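Local coordinates for zinc chaperone AztD (Citrobacter koseri, PDB 6CMK), which acts as a periplasmic zinc chaperone that hands one zinc ion directly to the solute-binding protein AztC of the AztABCD zinc transport system, at residues P124-E129 with P167-A172; G140-Q145 with K161-A166; S190-G195 with G214-A219. One frame throughout, in Å; residues are numbered along the deposited sequence. Where two conformers were deposited one is given.

Contact 1 of 3, residues P124-E129 with P167-A172; sequences PGHFVE and PHHGVA
H126 and H169 meet at a zinc ion that both bind through NE2, and the path of the H126 side chain shows how the two segments are brought together there. Its CB lies 3.8 Å from G170 O and looks more distantly at V171 CG2. With CG anti to the carbonyl carbon (chi1 -77°), the ring is turned toward H169, CG and CD2 passing G170 O. Farther out, H126 CD2 is 3.6 Å from H169 CE1, which sits in the plane of the H126 ring at its edge. At the tip, H126 NE2 and H169 NE2 are 3.4 Å apart, a spacing set by the shared metal and not by a hydrogen bond; the two rings are inclined at 67°. H216 supplies the third histidine of this high-affinity site, and D139 accepts a hydrogen bond from H169 ND1. In the beta-propeller, strand 124-130 is the first, innermost strand of its four-stranded blade, while 167-172 leads from the last strand of that blade into the next. Direct backbone pairing is replaced here by two waters: one accepts from H126 N and donates to G170 O, the other joins H126 O to A172 N. Beyond them, V128 CG2 rests 3.9 Å from V171 CG2 and 3.5 Å from A172 O, in apolar surroundings that F225 and L227 help to form.

Contact 2 of 3, residues G140-Q145 with K161-A166; sequences GEDSAQ and KVNVVA
Backbone hydrogen bonds join D142, A144, V162 and V164 into an antiparallel pairing. A144 and V162 form the hydrogen-bonded pair, exchanging N-H and C=O in both directions at 2.9 Å for A144 N to V162 O and for V162 N to A144 O. Beyond the strand, V164 N continues the pattern with a nearly straight bond to D142 O (174° at the hydrogen). S143 with N163 and Q145 with K161 are the non-hydrogen-bonded pairs, and between them CA-H...O contacts add to the pairing, as from S143 CA to V162 O at 3.1 Å.

On the face of S143, Q145 and K161, the extended Q145 and K161 chains run side by side in the same direction, with K161 CE 4.0 Å from Q145 NE2, whose hydrogen bond goes to T120 O. On the face of A144 and V162, V164 CG1 reaches A144 CB, and W137 packs against both A144 and V164.

Where strand 160-163 runs into the V164-A166 turn, N163 CG stands anti to the backbone N (chi1 -175°), and OD1 takes the N-H of V165 at 2.8 Å, an Asx turn in which the donor lies well above the amide plane. Over the face of S143 and K161, a water bridges E141 OE1 and K161 NZ, while E141 OE2 accepts from K122 N.

In strands 143-148 and 160-163, the outer two of a propeller blade, three main-chain bonds fix the register and side chains add packing. E141 OE1 and K161 NZ, 5.7 Å apart, are not in direct contact; the bridging water probably relays a modest attraction.

Contact 3 of 3, residues S190-G195 with G214-A219; sequences SKRPVG and GLHGSA
In one of its two conformers, R192 lays its guanidinium flat on the zinc ligand H216, the planes 2° apart and the group centres 4.6 Å. The stack is offset: H216 CB lies over the centre of the guanidinium, 3.7 Å from R192 CZ, and NH2 alone reaches over the imidazole face, 3.8 Å from H216 ND1. An extended chain from CG to NE carries the group past G214, with R192 CD 3.8 Å from G214 O. This is the exposed, less settled side of the contact.

In the buried, closer-knit part, P193 O accepts the N-H of L215 at 3.0 Å, the donor standing above the carbonyl plane, and P193 CG comes to 3.3 Å from L215 O while crossing the L215 side chain at about a right angle. L215 CD1 then packs on G195 O, at the start of strand 195-200. Here the loop before that strand meets the link to strand 218-221 of the next propeller blade.

H216 binds zinc through NE2 and donates its ND1-H to the carbonyl O of S260, which limits rotation of its ring. No bond holds the stack, so R192 probably adds less to positioning H216 than the zinc and S260 do.

Overall arrangement
Contacts 1 and 3 converge on the zinc of high-affinity site 1: H126 and H169 come from contact 1 and H216 from contact 3, with H169 NE2 and H216 NE2 3.2 Å apart as co-ligands. The zinc passed to AztC is bound elsewhere, at H101, H104, D106 and H405. The two contact centres are about 10 Å apart, and P193 also packs on H168 and on H169 O, 3.4 Å from P193 CD. Contact 2 belongs to the same blade as strand 124-130 but lies farther out, the A144 side chain about 14 Å from the site 1 zinc. It adjoins contact 1 through P167 CB, 3.6 Å from E141 O, whereas contacts 2 and 3 do not touch.

Contact 1 of 3, residues P124-E129 with P167-A172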
ATOM      1  N   PRO B 124      -4.067 -21.623 -21.937  1.00 24.64           N
ATOM      2  CA  PRO B 124      -4.158 -20.710 -20.794  1.00 20.91           C
ATOM      3  C   PRO B 124      -4.875 -19.433 -21.203  1.00 21.74           C
ATOM      4  O   PRO B 124      -4.667 -18.904 -22.299  1.00 22.93           O
ATOM      5  CB  PRO B 124      -2.696 -20.463 -20.407  1.00 24.33           C
ATOM      6  CG  PRO B 124      -1.908 -20.812 -21.605  1.00 23.34           C
ATOM      7  CD  PRO B 124      -2.670 -21.928 -22.281  1.00 25.31           C
ATOM      8  N   GLY B 125      -5.771 -18.983 -20.332  1.00 22.86           N
ATOM      9  CA  GLY B 125      -6.566 -17.806 -20.587  1.00 19.88           C
ATOM     10  C   GLY B 125      -6.402 -16.776 -19.493  1.00 18.77           C
ATOM     11  O   GLY B 125      -5.289 -16.309 -19.253  1.00 21.18           O
ATOM     12  N   HIS B 126      -7.489 -16.450 -18.794  1.00 20.44           N
ATOM     13  CA  HIS B 126      -7.478 -15.315 -17.879  1.00 19.26           C
ATOM     14  C   HIS B 126      -6.611 -15.571 -16.657  1.00 17.00           C
ATOM     15  O   HIS B 126      -6.642 -16.642 -16.049  1.00 17.52           O
ATOM     16  CB  HIS B 126      -8.899 -14.964 -17.451  1.00 22.20           C
ATOM     17  CG  HIS B 126      -9.663 -14.221 -18.502  1.00 45.96           C
ATOM     18  ND1 HIS B 126     -10.008 -12.894 -18.371  1.00 52.08           N
ATOM     19  CD2 HIS B 126     -10.115 -14.611 -19.717  1.00 54.33           C
ATOM     20  CE1 HIS B 126     -10.656 -12.503 -19.454  1.00 55.55           C
ATOM     21  NE2 HIS B 126     -10.734 -13.525 -20.286  1.00 51.52           N
ATOM     22  N   PHE B 127      -5.829 -14.559 -16.314  1.00 17.52           N
ATOM     23  CA  PHE B 127      -4.949 -14.558 -15.157  1.00 16.64           C
ATOM     24  C   PHE B 127      -5.484 -13.534 -14.170  1.00 16.15           C
ATOM     25  O   PHE B 127      -5.821 -12.413 -14.562  1.00 15.88           O
ATOM     26  CB  PHE B 127      -3.522 -14.208 -15.589  1.00 18.06           C
ATOM     27  CG  PHE B 127      -2.578 -13.941 -14.457  1.00 16.22           C
ATOM     28  CD1 PHE B 127      -2.509 -12.686 -13.868  1.00 16.09           C
ATOM     29  CD2 PHE B 127      -1.716 -14.932 -14.011  1.00 23.63           C
ATOM     30  CE1 PHE B 127      -1.628 -12.447 -12.836  1.00 16.54           C
ATOM     31  CE2 PHE B 127      -0.827 -14.684 -12.981  1.00 21.18           C
ATOM     32  CZ  PHE B 127      -0.783 -13.443 -12.398  1.00 18.73           C
ATOM     33  N   VAL B 128      -5.593 -13.924 -12.901  1.00 14.20           N
ATOM     34  CA  VAL B 128      -5.983 -13.003 -11.836  1.00 13.54           C
ATOM     35  C   VAL B 128      -5.031 -13.193 -10.669  1.00 18.49           C
ATOM     36  O   VAL B 128      -4.852 -14.315 -10.182  1.00 17.07           O
ATOM     37  CB  VAL B 128      -7.433 -13.217 -11.362  1.00 13.23           C
ATOM     38  CG1 VAL B 128      -7.755 -12.224 -10.241  1.00 14.49           C
ATOM     39  CG2 VAL B 128      -8.423 -13.054 -12.492  1.00 17.45           C
ATOM     40  N   GLU B 129      -4.442 -12.096 -10.204  1.00 15.44           N
ATOM     41  CA  GLU B 129      -3.631 -12.105  -8.997  1.00 12.33           C
ATOM     42  C   GLU B 129      -4.124 -11.014  -8.061  1.00 14.95           C
ATOM     43  O   GLU B 129      -4.508  -9.925  -8.505  1.00 15.50           O
ATOM     44  CB  GLU B 129      -2.151 -11.909  -9.320  1.00 14.03           C
ATOM     45  CG  GLU B 129      -1.223 -11.952  -8.115  1.00 16.91           C
ATOM     46  CD  GLU B 129      -1.087 -10.611  -7.419  1.00 15.73           C
ATOM     47  OE1 GLU B 129      -1.364  -9.571  -8.060  1.00 15.43           O
ATOM     48  OE2 GLU B 129      -0.667 -10.600  -6.241  1.00 16.05           O
ATOM     49  N   PRO B 167     -14.307 -27.738 -19.218  1.00 30.17           N
ATOM     50  CA  PRO B 167     -13.502 -26.719 -19.897  1.00 28.83           C
ATOM     51  C   PRO B 167     -14.378 -25.660 -20.549  1.00 26.75           C
ATOM     52  O   PRO B 167     -15.309 -25.968 -21.296  1.00 27.20           O
ATOM     53  CB  PRO B 167     -12.719 -27.527 -20.940  1.00 33.71           C
ATOM     54  CG  PRO B 167     -12.668 -28.901 -20.394  1.00 30.27           C
ATOM     55  CD  PRO B 167     -13.946 -29.101 -19.651  1.00 33.32           C
ATOM     56  N   HIS B 168     -14.083 -24.399 -20.252  1.00 24.84           N
ATOM     57  CA  HIS B 168     -14.761 -23.294 -20.914  1.00 20.84           C
ATOM     58  C   HIS B 168     -13.869 -22.070 -20.821  1.00 23.86           C
ATOM     59  O   HIS B 168     -12.854 -22.073 -20.121  1.00 22.52           O
ATOM     60  CB  HIS B 168     -16.147 -23.031 -20.311  1.00 22.99           C
ATOM     61  CG  HIS B 168     -16.130 -22.591 -18.877  1.00 20.45           C
ATOM     62  ND1 HIS B 168     -15.983 -23.473 -17.829  1.00 21.18           N
ATOM     63  CD2 HIS B 168     -16.295 -21.369 -18.319  1.00 21.82           C
ATOM     64  CE1 HIS B 168     -16.037 -22.811 -16.687  1.00 25.43           C
ATOM     65  NE2 HIS B 168     -16.224 -21.532 -16.956  1.00 21.98           N
ATOM     66  N   HIS B 169     -14.246 -21.028 -21.566  1.00 20.75           N
ATOM     67  CA  HIS B 169     -13.559 -19.741 -21.483  1.00 23.20           C
ATOM     68  C   HIS B 169     -14.095 -19.016 -20.267  1.00 24.44           C
ATOM     69  O   HIS B 169     -15.121 -18.335 -20.323  1.00 25.45           O
ATOM     70  CB  HIS B 169     -13.762 -18.900 -22.735  1.00 23.05           C
ATOM     71  CG  HIS B 169     -12.974 -17.629 -22.720  1.00 28.79           C
ATOM     72  ND1 HIS B 169     -11.596 -17.610 -22.773  1.00 30.73           N
ATOM     73  CD2 HIS B 169     -13.364 -16.336 -22.606  1.00 38.83           C
ATOM     74  CE1 HIS B 169     -11.173 -16.360 -22.718  1.00 36.32           C
ATOM     75  NE2 HIS B 169     -12.226 -15.568 -22.615  1.00 36.19           N
ATOM     76  N   GLY B 170     -13.375 -19.142 -19.159  1.00 22.39           N
ATOM     77  CA  GLY B 170     -13.865 -18.639 -17.901  1.00 22.51           C
ATOM     78  C   GLY B 170     -12.849 -17.815 -17.144  1.00 19.70           C
ATOM     79  O   GLY B 170     -11.875 -17.311 -17.719  1.00 19.62           O
ATOM     80  N   VAL B 171     -13.084 -17.669 -15.844  1.00 18.96           N
ATOM     81  CA  VAL B 171     -12.207 -16.887 -14.989  1.00 15.17           C
ATOM     82  C   VAL B 171     -12.298 -17.436 -13.575  1.00 16.64           C
ATOM     83  O   VAL B 171     -13.358 -17.877 -13.127  1.00 17.26           O
ATOM     84  CB  VAL B 171     -12.580 -15.388 -15.053  1.00 17.28           C
ATOM     85  CG1 VAL B 171     -14.039 -15.188 -14.682  1.00 20.03           C
ATOM     86  CG2 VAL B 171     -11.658 -14.561 -14.157  1.00 18.17           C
ATOM     87  N   ALA B 172     -11.167 -17.395 -12.871  1.00 15.93           N
ATOM     88  CA  ALA B 172     -11.075 -17.786 -11.477  1.00 15.50           C
ATOM     89  C   ALA B 172     -10.468 -16.634 -10.698  1.00 13.73           C
ATOM     90  O   ALA B 172      -9.449 -16.073 -11.111  1.00 15.32           O
ATOM     91  CB  ALA B 172     -10.214 -19.039 -11.298  1.00 17.00           C
TER
HETATM   92  O   HOH W   1      -8.381 -16.706 -13.779  1.00 19.51           O
HETATM   93  O   HOH W   2      -9.984 -17.654 -19.803  1.00 20.55           O

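Contact 2 of 3, residues G140-Q145 with K161-A166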
ATOM      1  N   GLY B 140      -8.788 -25.045 -21.938  1.00 23.64           N
ATOM      2  CA  GLY B 140      -8.899 -26.421 -22.388  1.00 25.68           C
ATOM      3  C   GLY B 140      -8.770 -27.459 -21.298  1.00 29.96           C
ATOM      4  O   GLY B 140      -8.722 -28.656 -21.609  1.00 30.61           O
ATOM      5  N   GLU B 141      -8.719 -27.053 -20.035  1.00 22.40           N
ATOM      6  CA  GLU B 141      -8.579 -27.962 -18.913  1.00 25.22           C
ATOM      7  C   GLU B 141      -9.846 -27.899 -18.075  1.00 25.17           C
ATOM      8  O   GLU B 141     -10.610 -26.935 -18.142  1.00 32.05           O
ATOM      9  CB  GLU B 141      -7.354 -27.613 -18.056  1.00 26.94           C
ATOM     10  CG  GLU B 141      -6.019 -27.617 -18.802  1.00 26.43           C
ATOM     11  CD  GLU B 141      -5.545 -28.998 -19.184  1.00 36.09           C
ATOM     12  OE1 GLU B 141      -5.954 -29.975 -18.520  1.00 42.50           O
ATOM     13  OE2 GLU B 141      -4.763 -29.102 -20.153  1.00 28.02           O
ATOM     14  N   ASP B 142     -10.084 -28.954 -17.305  1.00 25.98           N
ATOM     15  CA  ASP B 142     -11.223 -28.980 -16.402  1.00 27.56           C
ATOM     16  C   ASP B 142     -10.874 -28.438 -15.023  1.00 21.36           C
ATOM     17  O   ASP B 142     -11.683 -28.573 -14.103  1.00 22.32           O
ATOM     18  CB  ASP B 142     -11.776 -30.400 -16.282  1.00 30.77           C
ATOM     19  CG  ASP B 142     -10.819 -31.348 -15.583  1.00 30.41           C
ATOM     20  OD1 ASP B 142      -9.801 -30.890 -15.021  1.00 42.96           O
ATOM     21  OD2 ASP B 142     -11.091 -32.568 -15.595  1.00 50.51           O
ATOM     22  N   SER B 143      -9.693 -27.826 -14.876  1.00 24.09           N
ATOM     23  CA  SER B 143      -9.234 -27.242 -13.622  1.00 20.54           C
ATOM     24  C   SER B 143      -8.527 -25.921 -13.886  1.00 18.60           C
ATOM     25  O   SER B 143      -7.937 -25.708 -14.951  1.00 22.26           O
ATOM     26  CB  SER B 143      -8.267 -28.181 -12.879  1.00 25.79           C
ATOM     27  OG  SER B 143      -8.908 -29.384 -12.497  1.00 48.35           O
ATOM     28  N   ALA B 144      -8.596 -25.033 -12.899  1.00 22.12           N
ATOM     29  CA  ALA B 144      -7.748 -23.853 -12.831  1.00 21.76           C
ATOM     30  C   ALA B 144      -6.620 -24.105 -11.840  1.00 20.88           C
ATOM     31  O   ALA B 144      -6.704 -24.994 -10.997  1.00 21.92           O
ATOM     32  CB  ALA B 144      -8.555 -22.621 -12.412  1.00 24.29           C
ATOM     33  N   GLN B 145      -5.552 -23.316 -11.953  1.00 16.43           N
ATOM     34  CA  GLN B 145      -4.362 -23.516 -11.134  1.00 16.30           C
ATOM     35  C   GLN B 145      -4.197 -22.337 -10.189  1.00 15.50           C
ATOM     36  O   GLN B 145      -4.142 -21.188 -10.629  1.00 17.90           O
ATOM     37  CB  GLN B 145      -3.127 -23.697 -12.008  1.00 19.75           C
ATOM     38  CG  GLN B 145      -3.218 -24.956 -12.853  1.00 20.08           C
ATOM     39  CD  GLN B 145      -1.991 -25.201 -13.703  1.00 18.94           C
ATOM     40  OE1 GLN B 145      -0.895 -24.731 -13.402  1.00 21.54           O
ATOM     41  NE2 GLN B 145      -2.173 -25.951 -14.773  1.00 20.84           N
ATOM     42  N   LYS B 161      -4.901 -27.472  -7.969  1.00 20.24           N
ATOM     43  CA  LYS B 161      -5.817 -27.542  -9.095  1.00 18.24           C
ATOM     44  C   LYS B 161      -7.246 -27.582  -8.576  1.00 24.63           C
ATOM     45  O   LYS B 161      -7.600 -28.440  -7.762  1.00 26.39           O
ATOM     46  CB  LYS B 161      -5.513 -28.759  -9.974  1.00 23.37           C
ATOM     47  CG  LYS B 161      -4.328 -28.503 -10.899  1.00 22.45           C
ATOM     48  CD  LYS B 161      -4.097 -29.612 -11.910  1.00 34.74           C
ATOM     49  CE  LYS B 161      -2.871 -29.300 -12.763  1.00 47.33           C
ATOM     50  NZ  LYS B 161      -2.696 -30.232 -13.909  1.00 51.02           N
ATOM     51  N   VAL B 162      -8.060 -26.645  -9.041  1.00 21.90           N
ATOM     52  CA  VAL B 162      -9.440 -26.506  -8.597  1.00 19.90           C
ATOM     53  C   VAL B 162     -10.333 -26.852  -9.775  1.00 24.56           C
ATOM     54  O   VAL B 162     -10.245 -26.225 -10.835  1.00 22.33           O
ATOM     55  CB  VAL B 162      -9.723 -25.091  -8.074  1.00 20.49           C
ATOM     56  CG1 VAL B 162     -11.213 -24.921  -7.761  1.00 22.79           C
ATOM     57  CG2 VAL B 162      -8.860 -24.805  -6.847  1.00 25.47           C
ATOM     58  N   ASN B 163     -11.190 -27.849  -9.593  1.00 23.49           N
ATOM     59  CA  ASN B 163     -12.059 -28.288 -10.675  1.00 19.85           C
ATOM     60  C   ASN B 163     -13.086 -27.213 -11.009  1.00 24.72           C
ATOM     61  O   ASN B 163     -13.679 -26.602 -10.117  1.00 23.84           O
ATOM     62  CB  ASN B 163     -12.760 -29.588 -10.276  1.00 28.37           C
ATOM     63  CG  ASN B 163     -13.585 -30.177 -11.399  1.00 28.32           C
ATOM     64  OD1 ASN B 163     -14.758 -29.853 -11.553  1.00 29.10           O
ATOM     65  ND2 ASN B 163     -12.972 -31.058 -12.186  1.00 35.40           N
ATOM     66  N   VAL B 164     -13.299 -26.989 -12.305  1.00 24.21           N
ATOM     67  CA  VAL B 164     -14.248 -25.995 -12.785  1.00 27.04           C
ATOM     68  C   VAL B 164     -15.348 -26.640 -13.629  1.00 27.18           C
ATOM     69  O   VAL B 164     -16.020 -25.960 -14.401  1.00 24.09           O
ATOM     70  CB  VAL B 164     -13.526 -24.866 -13.547  1.00 23.73           C
ATOM     71  CG1 VAL B 164     -12.570 -24.150 -12.607  1.00 22.84           C
ATOM     72  CG2 VAL B 164     -12.758 -25.409 -14.741  1.00 22.49           C
ATOM     73  N   VAL B 165     -15.512 -27.965 -13.478  1.00 24.78           N
ATOM     74  CA  VAL B 165     -16.650 -28.756 -13.943  1.00 22.35           C
ATOM     75  C   VAL B 165     -16.453 -29.150 -15.403  1.00 30.76           C
ATOM     76  O   VAL B 165     -16.473 -30.340 -15.743  1.00 29.24           O
ATOM     77  CB  VAL B 165     -17.992 -28.025 -13.736  1.00 28.31           C
ATOM     78  CG1 VAL B 165     -19.132 -28.821 -14.372  1.00 34.45           C
ATOM     79  CG2 VAL B 165     -18.278 -27.848 -12.255  1.00 25.64           C
ATOM     80  N   ALA B 166     -16.274 -28.163 -16.278  1.00 25.57           N
ATOM     81  CA  ALA B 166     -16.077 -28.455 -17.684  1.00 26.73           C
ATOM     82  C   ALA B 166     -15.192 -27.379 -18.290  1.00 27.99           C
ATOM     83  O   ALA B 166     -15.305 -26.204 -17.904  1.00 27.21           O
ATOM     84  CB  ALA B 166     -17.397 -28.531 -18.454  1.00 31.69           C
TER
HETATM   85  O   HOH W   3      -5.097 -29.418 -15.860  1.00 42.49           O

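Contact 3 of 3, residues S190-G195 with G214-A219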
ATOM      1  N   SER B 190     -19.071 -24.552 -24.777  1.00 32.86           N
ATOM      2  CA  SER B 190     -18.366 -23.629 -25.656  1.00 29.87           C
ATOM      3  C   SER B 190     -19.000 -22.248 -25.681  1.00 31.07           C
ATOM      4  O   SER B 190     -18.383 -21.311 -26.199  1.00 31.93           O
ATOM      5  CB  SER B 190     -18.320 -24.188 -27.079  1.00 34.82           C
ATOM      6  OG  SER B 190     -19.619 -24.210 -27.647  1.00 39.61           O
ATOM      7  N   LYS B 191     -20.216 -22.108 -25.163  1.00 33.90           N
ATOM      8  CA  LYS B 191     -20.829 -20.803 -25.001  1.00 30.95           C
ATOM      9  C   LYS B 191     -20.215 -20.091 -23.806  1.00 29.79           C
ATOM     10  O   LYS B 191     -19.432 -20.660 -23.040  1.00 25.69           O
ATOM     11  CB  LYS B 191     -22.337 -20.944 -24.819  1.00 33.95           C
ATOM     12  CG  LYS B 191     -23.014 -21.617 -25.996  1.00 44.55           C
ATOM     13  CD  LYS B 191     -24.401 -21.054 -26.234  1.00 59.80           C
ATOM     14  CE  LYS B 191     -24.915 -21.432 -27.609  1.00 77.45           C
ATOM     15  NZ  LYS B 191     -26.098 -22.324 -27.528  1.00 85.20           N
ATOM     16  N   ARG B 192     -20.568 -18.819 -23.646  0.57 25.97           N
ATOM     17  CA  ARG B 192     -20.074 -18.085 -22.497  0.57 26.45           C
ATOM     18  C   ARG B 192     -20.615 -18.718 -21.216  0.57 22.26           C
ATOM     19  O   ARG B 192     -21.666 -19.365 -21.222  0.57 25.26           O
ATOM     20  CB  ARG B 192     -20.465 -16.609 -22.581  0.57 29.22           C
ATOM     21  CG  ARG B 192     -19.507 -15.777 -23.432  0.57 29.72           C
ATOM     22  CD  ARG B 192     -19.885 -14.295 -23.513  0.57 35.22           C
ATOM     23  NE  ARG B 192     -18.839 -13.519 -24.182  0.57 37.21           N
ATOM     24  CZ  ARG B 192     -18.862 -12.201 -24.363  0.57 32.83           C
ATOM     25  NH1 ARG B 192     -19.883 -11.480 -23.930  0.57 25.21           N
ATOM     26  NH2 ARG B 192     -17.856 -11.601 -24.982  0.57 45.55           N
ATOM     27  N   PRO B 193     -19.899 -18.573 -20.108  1.00 22.70           N
ATOM     28  CA  PRO B 193     -20.403 -19.095 -18.834  1.00 19.86           C
ATOM     29  C   PRO B 193     -21.659 -18.348 -18.401  1.00 24.16           C
ATOM     30  O   PRO B 193     -21.985 -17.268 -18.897  1.00 23.61           O
ATOM     31  CB  PRO B 193     -19.234 -18.886 -17.865  1.00 21.65           C
ATOM     32  CG  PRO B 193     -18.328 -17.895 -18.531  1.00 22.87           C
ATOM     33  CD  PRO B 193     -18.531 -18.039 -20.001  1.00 26.68           C
ATOM     34  N   VAL B 194     -22.373 -18.951 -17.451  1.00 23.40           N
ATOM     35  CA  VAL B 194     -23.721 -18.529 -17.089  1.00 25.59           C
ATOM     36  C   VAL B 194     -23.779 -17.888 -15.717  1.00 29.20           C
ATOM     37  O   VAL B 194     -24.865 -17.472 -15.284  1.00 27.99           O
ATOM     38  CB  VAL B 194     -24.710 -19.707 -17.168  1.00 25.86           C
ATOM     39  CG1 VAL B 194     -24.741 -20.266 -18.579  1.00 27.97           C
ATOM     40  CG2 VAL B 194     -24.331 -20.798 -16.184  1.00 26.36           C
ATOM     41  N   GLY B 195     -22.651 -17.786 -15.025  1.00 25.31           N
ATOM     42  CA  GLY B 195     -22.624 -17.192 -13.705  1.00 23.77           C
ATOM     43  C   GLY B 195     -21.310 -17.528 -13.032  1.00 21.48           C
ATOM     44  O   GLY B 195     -20.357 -17.949 -13.692  1.00 19.63           O
ATOM     45  N   GLY B 214     -23.953 -14.879 -19.779  1.00 24.07           N
ATOM     46  CA  GLY B 214     -22.984 -14.320 -20.699  1.00 27.42           C
ATOM     47  C   GLY B 214     -21.811 -13.698 -19.980  1.00 27.12           C
ATOM     48  O   GLY B 214     -21.336 -12.629 -20.380  1.00 24.06           O
ATOM     49  N   LEU B 215     -21.345 -14.332 -18.911  1.00 18.24           N
ATOM     50  CA  LEU B 215     -20.277 -13.755 -18.102  1.00 18.83           C
ATOM     51  C   LEU B 215     -18.973 -13.683 -18.885  1.00 21.53           C
ATOM     52  O   LEU B 215     -18.508 -14.684 -19.444  1.00 22.16           O
ATOM     53  CB  LEU B 215     -20.096 -14.588 -16.839  1.00 19.06           C
ATOM     54  CG  LEU B 215     -19.211 -13.997 -15.742  1.00 20.68           C
ATOM     55  CD1 LEU B 215     -19.695 -14.481 -14.385  1.00 24.51           C
ATOM     56  CD2 LEU B 215     -17.755 -14.388 -15.960  1.00 26.97           C
ATOM     57  N   HIS B 216     -18.381 -12.487 -18.920  1.00 20.66           N
ATOM     58  CA  HIS B 216     -17.086 -12.264 -19.546  1.00 18.08           C
ATOM     59  C   HIS B 216     -16.605 -10.872 -19.171  1.00 23.28           C
ATOM     60  O   HIS B 216     -17.363  -9.903 -19.294  1.00 23.54           O
ATOM     61  CB  HIS B 216     -17.155 -12.399 -21.071  1.00 23.38           C
ATOM     62  CG  HIS B 216     -15.817 -12.364 -21.735  1.00 45.80           C
ATOM     63  ND1 HIS B 216     -15.246 -11.199 -22.201  1.00 49.23           N
ATOM     64  CD2 HIS B 216     -14.929 -13.351 -22.003  1.00 58.64           C
ATOM     65  CE1 HIS B 216     -14.068 -11.470 -22.731  1.00 52.57           C
ATOM     66  NE2 HIS B 216     -13.852 -12.769 -22.624  1.00 56.55           N
ATOM     67  N   GLY B 217     -15.371 -10.763 -18.710  1.00 21.72           N
ATOM     68  CA  GLY B 217     -14.820  -9.503 -18.231  1.00 18.40           C
ATOM     69  C   GLY B 217     -14.587  -9.557 -16.734  1.00 17.64           C
ATOM     70  O   GLY B 217     -15.444 -10.013 -15.970  1.00 18.39           O
ATOM     71  N   SER B 218     -13.424  -9.069 -16.309  1.00 14.86           N
ATOM     72  CA  SER B 218     -12.991  -9.218 -14.927  1.00 16.38           C
ATOM     73  C   SER B 218     -11.951  -8.159 -14.595  1.00 17.63           C
ATOM     74  O   SER B 218     -11.079  -7.858 -15.411  1.00 18.47           O
ATOM     75  CB  SER B 218     -12.404 -10.615 -14.692  1.00 18.77           C
ATOM     76  OG  SER B 218     -11.438 -10.907 -15.689  1.00 25.15           O
ATOM     77  N   ALA B 219     -12.038  -7.612 -13.383  1.00 12.74           N
ATOM     78  CA  ALA B 219     -11.023  -6.692 -12.896  1.00 11.54           C
ATOM     79  C   ALA B 219     -11.213  -6.504 -11.404  1.00 11.22           C
ATOM     80  O   ALA B 219     -12.307  -6.694 -10.878  1.00 13.46           O
ATOM     81  CB  ALA B 219     -11.096  -5.328 -13.584  1.00 14.44           C
TER